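Local coordinates for aminopeptidase-like protein (Chaetomium thermophilum, PDB 5JM6) that is probably a zinc-dependent aminopeptidase of the M18 family, assembled as a dodecamer and linked to the Cvt pathway of selective autophagy, at residues L309-K322 with P496-D508. Numbering follows the deposited sequence.
Sequences LCSWAAFMALLHAK and PGLGVKFYKGFLD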
ATOM      1  N   LEU A 309      19.045 -36.819 -22.127  1.00 40.66           N
ATOM      2  CA  LEU A 309      19.482 -37.887 -21.227  1.00 38.25           C
ATOM      3  C   LEU A 309      18.588 -39.133 -21.276  1.00 42.62           C
ATOM      4  O   LEU A 309      19.085 -40.234 -21.511  1.00 44.66           O
ATOM      5  CB  LEU A 309      19.565 -37.364 -19.789  1.00 44.09           C
ATOM      6  CG  LEU A 309      19.868 -38.365 -18.669  1.00 41.15           C
ATOM      7  CD1 LEU A 309      21.083 -39.221 -18.988  1.00 43.53           C
ATOM      8  CD2 LEU A 309      20.081 -37.635 -17.355  1.00 32.27           C
ATOM      9  N   CYS A 310      17.285 -38.978 -21.049  1.00 41.10           N
ATOM     10  CA  CYS A 310      16.393 -40.138 -21.084  1.00 38.35           C
ATOM     11  C   CYS A 310      16.282 -40.701 -22.496  1.00 36.98           C
ATOM     12  O   CYS A 310      16.180 -41.913 -22.682  1.00 35.11           O
ATOM     13  CB  CYS A 310      15.000 -39.790 -20.555  1.00 42.12           C
ATOM     14  SG  CYS A 310      14.893 -39.568 -18.764  1.00 58.29           S
ATOM     15  N   SER A 311      16.305 -39.819 -23.491  1.00 37.47           N
ATOM     16  CA  SER A 311      16.233 -40.252 -24.880  1.00 31.81           C
ATOM     17  C   SER A 311      17.456 -41.073 -25.270  1.00 35.97           C
ATOM     18  O   SER A 311      17.325 -42.139 -25.869  1.00 36.27           O
ATOM     19  CB  SER A 311      16.094 -39.052 -25.814  1.00 31.76           C
ATOM     20  OG  SER A 311      14.818 -38.452 -25.683  1.00 34.94           O
ATOM     21  N   TRP A 312      18.642 -40.580 -24.927  1.00 35.38           N
ATOM     22  CA  TRP A 312      19.869 -41.276 -25.295  1.00 32.49           C
ATOM     23  C   TRP A 312      19.942 -42.651 -24.642  1.00 30.45           C
ATOM     24  O   TRP A 312      20.349 -43.623 -25.276  1.00 31.66           O
ATOM     25  CB  TRP A 312      21.099 -40.454 -24.917  1.00 32.14           C
ATOM     26  CG  TRP A 312      22.376 -41.064 -25.394  1.00 33.42           C
ATOM     27  CD1 TRP A 312      22.902 -40.986 -26.650  1.00 30.55           C
ATOM     28  CD2 TRP A 312      23.289 -41.850 -24.623  1.00 28.23           C
ATOM     29  NE1 TRP A 312      24.090 -41.676 -26.709  1.00 29.49           N
ATOM     30  CE2 TRP A 312      24.350 -42.216 -25.477  1.00 31.76           C
ATOM     31  CE3 TRP A 312      23.315 -42.281 -23.293  1.00 27.12           C
ATOM     32  CZ2 TRP A 312      25.423 -42.989 -25.043  1.00 34.27           C
ATOM     33  CZ3 TRP A 312      24.381 -43.049 -22.865  1.00 31.64           C
ATOM     34  CH2 TRP A 312      25.420 -43.396 -23.737  1.00 32.44           C
ATOM     35  N   ALA A 313      19.539 -42.731 -23.378  1.00 33.22           N
ATOM     36  CA  ALA A 313      19.551 -43.999 -22.657  1.00 34.07           C
ATOM     37  C   ALA A 313      18.541 -44.975 -23.252  1.00 35.58           C
ATOM     38  O   ALA A 313      18.797 -46.177 -23.324  1.00 32.82           O
ATOM     39  CB  ALA A 313      19.271 -43.775 -21.180  1.00 33.34           C
ATOM     40  N   ALA A 314      17.394 -44.453 -23.678  1.00 34.82           N
ATOM     41  CA  ALA A 314      16.379 -45.272 -24.332  1.00 33.81           C
ATOM     42  C   ALA A 314      16.906 -45.808 -25.657  1.00 36.35           C
ATOM     43  O   ALA A 314      16.773 -46.995 -25.956  1.00 38.71           O
ATOM     44  CB  ALA A 314      15.105 -44.473 -24.547  1.00 29.26           C
ATOM     45  N   PHE A 315      17.508 -44.920 -26.443  1.00 30.86           N
ATOM     46  CA  PHE A 315      18.119 -45.288 -27.713  1.00 28.41           C
ATOM     47  C   PHE A 315      19.166 -46.384 -27.522  1.00 34.89           C
ATOM     48  O   PHE A 315      19.159 -47.387 -28.235  1.00 29.79           O
ATOM     49  CB  PHE A 315      18.743 -44.054 -28.373  1.00 33.90           C
ATOM     50  CG  PHE A 315      19.489 -44.344 -29.647  1.00 33.32           C
ATOM     51  CD1 PHE A 315      18.810 -44.553 -30.836  1.00 33.00           C
ATOM     52  CD2 PHE A 315      20.873 -44.381 -29.657  1.00 31.21           C
ATOM     53  CE1 PHE A 315      19.499 -44.811 -32.008  1.00 36.71           C
ATOM     54  CE2 PHE A 315      21.567 -44.635 -30.825  1.00 40.79           C
ATOM     55  CZ  PHE A 315      20.879 -44.852 -32.001  1.00 40.52           C
ATOM     56  N   MET A 316      20.054 -46.198 -26.548  1.00 31.72           N
ATOM     57  CA  MET A 316      21.103 -47.180 -26.286  1.00 29.44           C
ATOM     58  C   MET A 316      20.521 -48.503 -25.797  1.00 30.13           C
ATOM     59  O   MET A 316      21.065 -49.568 -26.090  1.00 30.81           O
ATOM     60  CB  MET A 316      22.114 -46.645 -25.266  1.00 28.58           C
ATOM     61  CG  MET A 316      22.971 -45.486 -25.764  1.00 31.59           C
ATOM     62  SD  MET A 316      24.055 -45.888 -27.155  1.00 35.05           S
ATOM     63  CE  MET A 316      25.227 -47.002 -26.384  1.00 34.05           C
ATOM     64  N   ALA A 317      19.419 -48.441 -25.057  1.00 32.29           N
ATOM     65  CA  ALA A 317      18.751 -49.655 -24.605  1.00 33.74           C
ATOM     66  C   ALA A 317      18.283 -50.484 -25.794  1.00 34.59           C
ATOM     67  O   ALA A 317      18.441 -51.705 -25.807  1.00 35.50           O
ATOM     68  CB  ALA A 317      17.586 -49.320 -23.704  1.00 28.64           C
ATOM     69  N   LEU A 318      17.713 -49.818 -26.794  1.00 31.33           N
ATOM     70  CA  LEU A 318      17.280 -50.510 -28.001  1.00 34.25           C
ATOM     71  C   LEU A 318      18.467 -51.171 -28.697  1.00 36.12           C
ATOM     72  O   LEU A 318      18.401 -52.341 -29.067  1.00 43.08           O
ATOM     73  CB  LEU A 318      16.574 -49.550 -28.959  1.00 38.15           C
ATOM     74  CG  LEU A 318      15.940 -50.212 -30.183  1.00 29.14           C
ATOM     75  CD1 LEU A 318      14.915 -51.251 -29.751  1.00 32.51           C
ATOM     76  CD2 LEU A 318      15.300 -49.174 -31.086  1.00 27.77           C
ATOM     77  N   LEU A 319      19.555 -50.423 -28.859  1.00 32.16           N
ATOM     78  CA  LEU A 319      20.751 -50.962 -29.500  1.00 26.96           C
ATOM     79  C   LEU A 319      21.336 -52.143 -28.727  1.00 29.09           C
ATOM     80  O   LEU A 319      21.970 -53.020 -29.312  1.00 29.22           O
ATOM     81  CB  LEU A 319      21.820 -49.876 -29.660  1.00 25.74           C
ATOM     82  CG  LEU A 319      21.568 -48.757 -30.674  1.00 28.23           C
ATOM     83  CD1 LEU A 319      22.813 -47.894 -30.825  1.00 29.86           C
ATOM     84  CD2 LEU A 319      21.135 -49.318 -32.020  1.00 34.03           C
ATOM     85  N   HIS A 320      21.150 -52.150 -27.411  1.00 34.54           N
ATOM     86  CA  HIS A 320      21.691 -53.214 -26.568  1.00 35.48           C
ATOM     87  C   HIS A 320      20.680 -54.299 -26.181  1.00 34.76           C
ATOM     88  O   HIS A 320      21.006 -55.201 -25.410  1.00 34.14           O
ATOM     89  CB  HIS A 320      22.314 -52.610 -25.311  1.00 31.40           C
ATOM     90  CG  HIS A 320      23.622 -51.925 -25.562  1.00 40.25           C
ATOM     91  ND1 HIS A 320      24.834 -52.482 -25.217  1.00 44.16           N
ATOM     92  CD2 HIS A 320      23.908 -50.734 -26.141  1.00 41.59           C
ATOM     93  CE1 HIS A 320      25.810 -51.662 -25.563  1.00 45.27           C
ATOM     94  NE2 HIS A 320      25.275 -50.593 -26.125  1.00 46.42           N
ATOM     95  N   ALA A 321      19.459 -54.211 -26.696  1.00 33.52           N
ATOM     96  CA  ALA A 321      18.420 -55.170 -26.328  1.00 31.20           C
ATOM     97  C   ALA A 321      18.691 -56.558 -26.907  1.00 36.03           C
ATOM     98  O   ALA A 321      19.395 -56.698 -27.908  1.00 37.72           O
ATOM     99  CB  ALA A 321      17.057 -54.671 -26.781  1.00 30.59           C
ATOM    100  N   LYS A 322      18.136 -57.581 -26.262  1.00 35.50           N
ATOM    101  CA  LYS A 322      18.189 -58.940 -26.791  1.00 40.30           C
ATOM    102  C   LYS A 322      17.426 -59.038 -28.103  1.00 43.90           C
ATOM    103  O   LYS A 322      16.431 -58.338 -28.294  1.00 37.48           O
ATOM    104  CB  LYS A 322      17.579 -59.947 -25.807  1.00 33.89           C
ATOM    105  CG  LYS A 322      18.367 -60.244 -24.544  1.00 38.14           C
ATOM    106  CD  LYS A 322      17.642 -61.321 -23.735  1.00 43.32           C
ATOM    107  CE  LYS A 322      18.014 -61.287 -22.260  1.00 45.58           C
ATOM    108  NZ  LYS A 322      17.126 -62.166 -21.443  1.00 49.32           N
ATOM    109  N   PRO A 496      23.297 -42.044 -16.674  1.00 39.26           N
ATOM    110  CA  PRO A 496      22.980 -42.546 -18.017  1.00 37.15           C
ATOM    111  C   PRO A 496      22.995 -44.071 -18.093  1.00 39.81           C
ATOM    112  O   PRO A 496      22.034 -44.656 -18.586  1.00 31.79           O
ATOM    113  CB  PRO A 496      24.089 -41.947 -18.886  1.00 35.90           C
ATOM    114  CG  PRO A 496      24.497 -40.715 -18.164  1.00 37.32           C
ATOM    115  CD  PRO A 496      24.388 -41.053 -16.705  1.00 38.13           C
ATOM    116  N   GLY A 497      24.047 -44.694 -17.568  1.00 40.44           N
ATOM    117  CA  GLY A 497      24.178 -46.141 -17.593  1.00 36.51           C
ATOM    118  C   GLY A 497      23.044 -46.845 -16.876  1.00 37.46           C
ATOM    119  O   GLY A 497      22.460 -47.794 -17.401  1.00 38.74           O
ATOM    120  N   LEU A 498      22.725 -46.375 -15.673  1.00 36.94           N
ATOM    121  CA  LEU A 498      21.614 -46.934 -14.914  1.00 29.71           C
ATOM    122  C   LEU A 498      20.311 -46.785 -15.697  1.00 30.24           C
ATOM    123  O   LEU A 498      19.411 -47.616 -15.582  1.00 30.67           O
ATOM    124  CB  LEU A 498      21.500 -46.261 -13.544  1.00 33.34           C
ATOM    125  CG  LEU A 498      22.617 -46.566 -12.540  1.00 35.94           C
ATOM    126  CD1 LEU A 498      22.523 -45.647 -11.332  1.00 32.12           C
ATOM    127  CD2 LEU A 498      22.576 -48.025 -12.106  1.00 29.96           C
ATOM    128  N   GLY A 499      20.228 -45.733 -16.506  1.00 30.95           N
ATOM    129  CA  GLY A 499      19.085 -45.526 -17.375  1.00 31.29           C
ATOM    130  C   GLY A 499      18.951 -46.590 -18.450  1.00 36.27           C
ATOM    131  O   GLY A 499      17.900 -47.220 -18.568  1.00 33.81           O
ATOM    132  N   VAL A 500      20.037 -46.837 -19.165  1.00 34.89           N
ATOM    133  CA  VAL A 500      20.086 -47.818 -20.226  1.00 32.52           C
ATOM    134  C   VAL A 500      19.765 -49.177 -19.664  1.00 34.10           C
ATOM    135  O   VAL A 500      19.065 -49.972 -20.276  1.00 32.80           O
ATOM    136  CB  VAL A 500      21.520 -47.916 -20.770  1.00 35.06           C
ATOM    137  CG1 VAL A 500      21.650 -49.019 -21.800  1.00 40.81           C
ATOM    138  CG2 VAL A 500      21.988 -46.588 -21.323  1.00 30.21           C
ATOM    139  N   LYS A 501      20.297 -49.438 -18.486  1.00 30.70           N
ATOM    140  CA  LYS A 501      20.110 -50.718 -17.816  1.00 31.80           C
ATOM    141  C   LYS A 501      18.629 -50.986 -17.546  1.00 34.12           C
ATOM    142  O   LYS A 501      18.136 -52.082 -17.805  1.00 34.85           O
ATOM    143  CB  LYS A 501      20.901 -50.762 -16.511  1.00 32.35           C
ATOM    144  CG  LYS A 501      20.932 -52.131 -15.863  1.00 33.75           C
ATOM    145  CD  LYS A 501      21.565 -52.060 -14.490  1.00 34.37           C
ATOM    146  CE  LYS A 501      21.756 -53.445 -13.905  1.00 41.65           C
ATOM    147  NZ  LYS A 501      22.346 -53.382 -12.542  1.00 50.59           N
ATOM    148  N   PHE A 502      17.919 -49.980 -17.045  1.00 33.10           N
ATOM    149  CA  PHE A 502      16.498 -50.147 -16.762  1.00 30.01           C
ATOM    150  C   PHE A 502      15.661 -50.283 -18.030  1.00 32.69           C
ATOM    151  O   PHE A 502      14.799 -51.158 -18.115  1.00 40.52           O
ATOM    152  CB  PHE A 502      15.956 -48.986 -15.933  1.00 31.41           C
ATOM    153  CG  PHE A 502      14.458 -48.957 -15.874  1.00 33.23           C
ATOM    154  CD1 PHE A 502      13.768 -49.893 -15.122  1.00 32.55           C
ATOM    155  CD2 PHE A 502      13.739 -48.016 -16.591  1.00 32.00           C
ATOM    156  CE1 PHE A 502      12.390 -49.883 -15.075  1.00 36.95           C
ATOM    157  CE2 PHE A 502      12.359 -48.000 -16.548  1.00 35.34           C
ATOM    158  CZ  PHE A 502      11.683 -48.936 -15.788  1.00 40.07           C
ATOM    159  N   TYR A 503      15.895 -49.408 -19.004  1.00 32.15           N
ATOM    160  CA  TYR A 503      15.132 -49.446 -20.247  1.00 31.08           C
ATOM    161  C   TYR A 503      15.347 -50.760 -20.988  1.00 32.96           C
ATOM    162  O   TYR A 503      14.397 -51.343 -21.508  1.00 31.92           O
ATOM    163  CB  TYR A 503      15.503 -48.279 -21.157  1.00 33.05           C
ATOM    164  CG  TYR A 503      15.134 -46.921 -20.622  1.00 35.08           C
ATOM    165  CD1 TYR A 503      13.941 -46.718 -19.940  1.00 36.59           C
ATOM    166  CD2 TYR A 503      15.983 -45.840 -20.798  1.00 33.91           C
ATOM    167  CE1 TYR A 503      13.606 -45.472 -19.451  1.00 33.08           C
ATOM    168  CE2 TYR A 503      15.660 -44.596 -20.314  1.00 32.60           C
ATOM    169  CZ  TYR A 503      14.472 -44.415 -19.642  1.00 35.19           C
ATOM    170  OH  TYR A 503      14.156 -43.169 -19.159  1.00 48.53           O
ATOM    171  N   LYS A 504      16.595 -51.219 -21.041  1.00 31.10           N
ATOM    172  CA  LYS A 504      16.885 -52.506 -21.663  1.00 32.21           C
ATOM    173  C   LYS A 504      16.125 -53.607 -20.941  1.00 36.59           C
ATOM    174  O   LYS A 504      15.611 -54.533 -21.567  1.00 31.70           O
ATOM    175  CB  LYS A 504      18.383 -52.818 -21.655  1.00 32.53           C
ATOM    176  CG  LYS A 504      18.707 -54.158 -22.311  1.00 32.05           C
ATOM    177  CD  LYS A 504      20.136 -54.601 -22.051  1.00 31.88           C
ATOM    178  CE  LYS A 504      20.256 -56.121 -22.079  1.00 33.45           C
ATOM    179  NZ  LYS A 504      20.474 -56.675 -23.446  1.00 36.71           N
ATOM    180  N   GLY A 505      16.052 -53.495 -19.618  1.00 32.33           N
ATOM    181  CA  GLY A 505      15.305 -54.443 -18.817  1.00 31.22           C
ATOM    182  C   GLY A 505      13.846 -54.486 -19.222  1.00 32.92           C
ATOM    183  O   GLY A 505      13.250 -55.558 -19.314  1.00 35.02           O
ATOM    184  N   PHE A 506      13.273 -53.316 -19.476  1.00 29.49           N
ATOM    185  CA  PHE A 506      11.873 -53.223 -19.870  1.00 31.04           C
ATOM    186  C   PHE A 506      11.624 -53.859 -21.237  1.00 33.59           C
ATOM    187  O   PHE A 506      10.757 -54.722 -21.372  1.00 28.24           O
ATOM    188  CB  PHE A 506      11.421 -51.761 -19.866  1.00 29.19           C
ATOM    189  CG  PHE A 506      10.141 -51.518 -20.610  1.00 30.00           C
ATOM    190  CD1 PHE A 506       8.921 -51.875 -20.060  1.00 29.64           C
ATOM    191  CD2 PHE A 506      10.159 -50.919 -21.859  1.00 27.97           C
ATOM    192  CE1 PHE A 506       7.745 -51.648 -20.748  1.00 31.70           C
ATOM    193  CE2 PHE A 506       8.987 -50.688 -22.551  1.00 27.02           C
ATOM    194  CZ  PHE A 506       7.777 -51.052 -21.995  1.00 30.70           C
ATOM    195  N   LEU A 507      12.384 -53.442 -22.246  1.00 29.00           N
ATOM    196  CA  LEU A 507      12.204 -53.984 -23.588  1.00 31.12           C
ATOM    197  C   LEU A 507      12.427 -55.495 -23.606  1.00 34.79           C
ATOM    198  O   LEU A 507      11.708 -56.224 -24.289  1.00 31.98           O
ATOM    199  CB  LEU A 507      13.143 -53.293 -24.584  1.00 31.31           C
ATOM    200  CG  LEU A 507      12.954 -51.783 -24.774  1.00 33.63           C
ATOM    201  CD1 LEU A 507      14.102 -51.196 -25.577  1.00 32.98           C
ATOM    202  CD2 LEU A 507      11.624 -51.460 -25.439  1.00 28.59           C
ATOM    203  N   ASP A 508      13.400 -55.973 -22.837  1.00 34.74           N
ATOM    204  CA  ASP A 508      13.706 -57.401 -22.832  1.00 32.10           C
ATOM    205  C   ASP A 508      12.693 -58.225 -22.033  1.00 34.50           C
ATOM    206  O   ASP A 508      12.373 -59.349 -22.416  1.00 39.56           O
ATOM    207  CB  ASP A 508      15.117 -57.651 -22.284  1.00 33.26           C
ATOM    208  CG  ASP A 508      16.209 -57.195 -23.240  1.00 36.96           C
ATOM    209  OD1 ASP A 508      15.886 -56.790 -24.376  1.00 34.95           O
ATOM    210  OD2 ASP A 508      17.396 -57.259 -22.857  1.00 37.92           O
TER
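Asp508 OD1 accepts the backbone N-H of Lys322 at 3.0 Å from N to OD1, on its syn side but 30° out of the carboxylate plane, and it also forms a salt bridge with Lys331 of strand 330-336. Asp508 OD2 receives a weak bond from Lys504 NZ, 3.2 Å away, as part of a salt bridge. The lysine chain runs extended until a bend at its last torsion (chi4 86°) turns NZ toward the carbonyl O of His320, which it meets as a hydrogen-bond donor. An alanine in place of Lys504 would probably leave the His320 carbonyl without this donor and Asp508 OD2 without its salt-bridge mate.

Farther back along the helices the contact becomes apolar. Ala317 is a knob in a hole formed by Val500, Tyr503, Lys504 and Leu507, its CB lying 3.5 Å from Tyr503 CB. One turn earlier, Ala313 fits among Pro496, Gly499, Val500 and Tyr503, with its CB 3.9 Å from Val500 CG2. Tyr503 is a knob in return: with CG beside its backbone N, its side chain sits among Cys310, Ala313, Ala314 and Ala317, the ring against the Cys310-Ala314 turn and CD2 4.1 Å from Ala314 CB. At the far end, Leu309 CD1 reaches Pro496 CG at 3.8 Å.

The two segments cross at -51°, both touching strand 386-394 of the central mixed sheet. The first turn of helix 305-320 carries Asp306, which binds both zinc ions, and the Cys310 end of the contact lies near that site. Small alanines let the helix axes come within 7.9 Å, while charged side chains of helix 495-514 hold the backbone at His320 and Lys322.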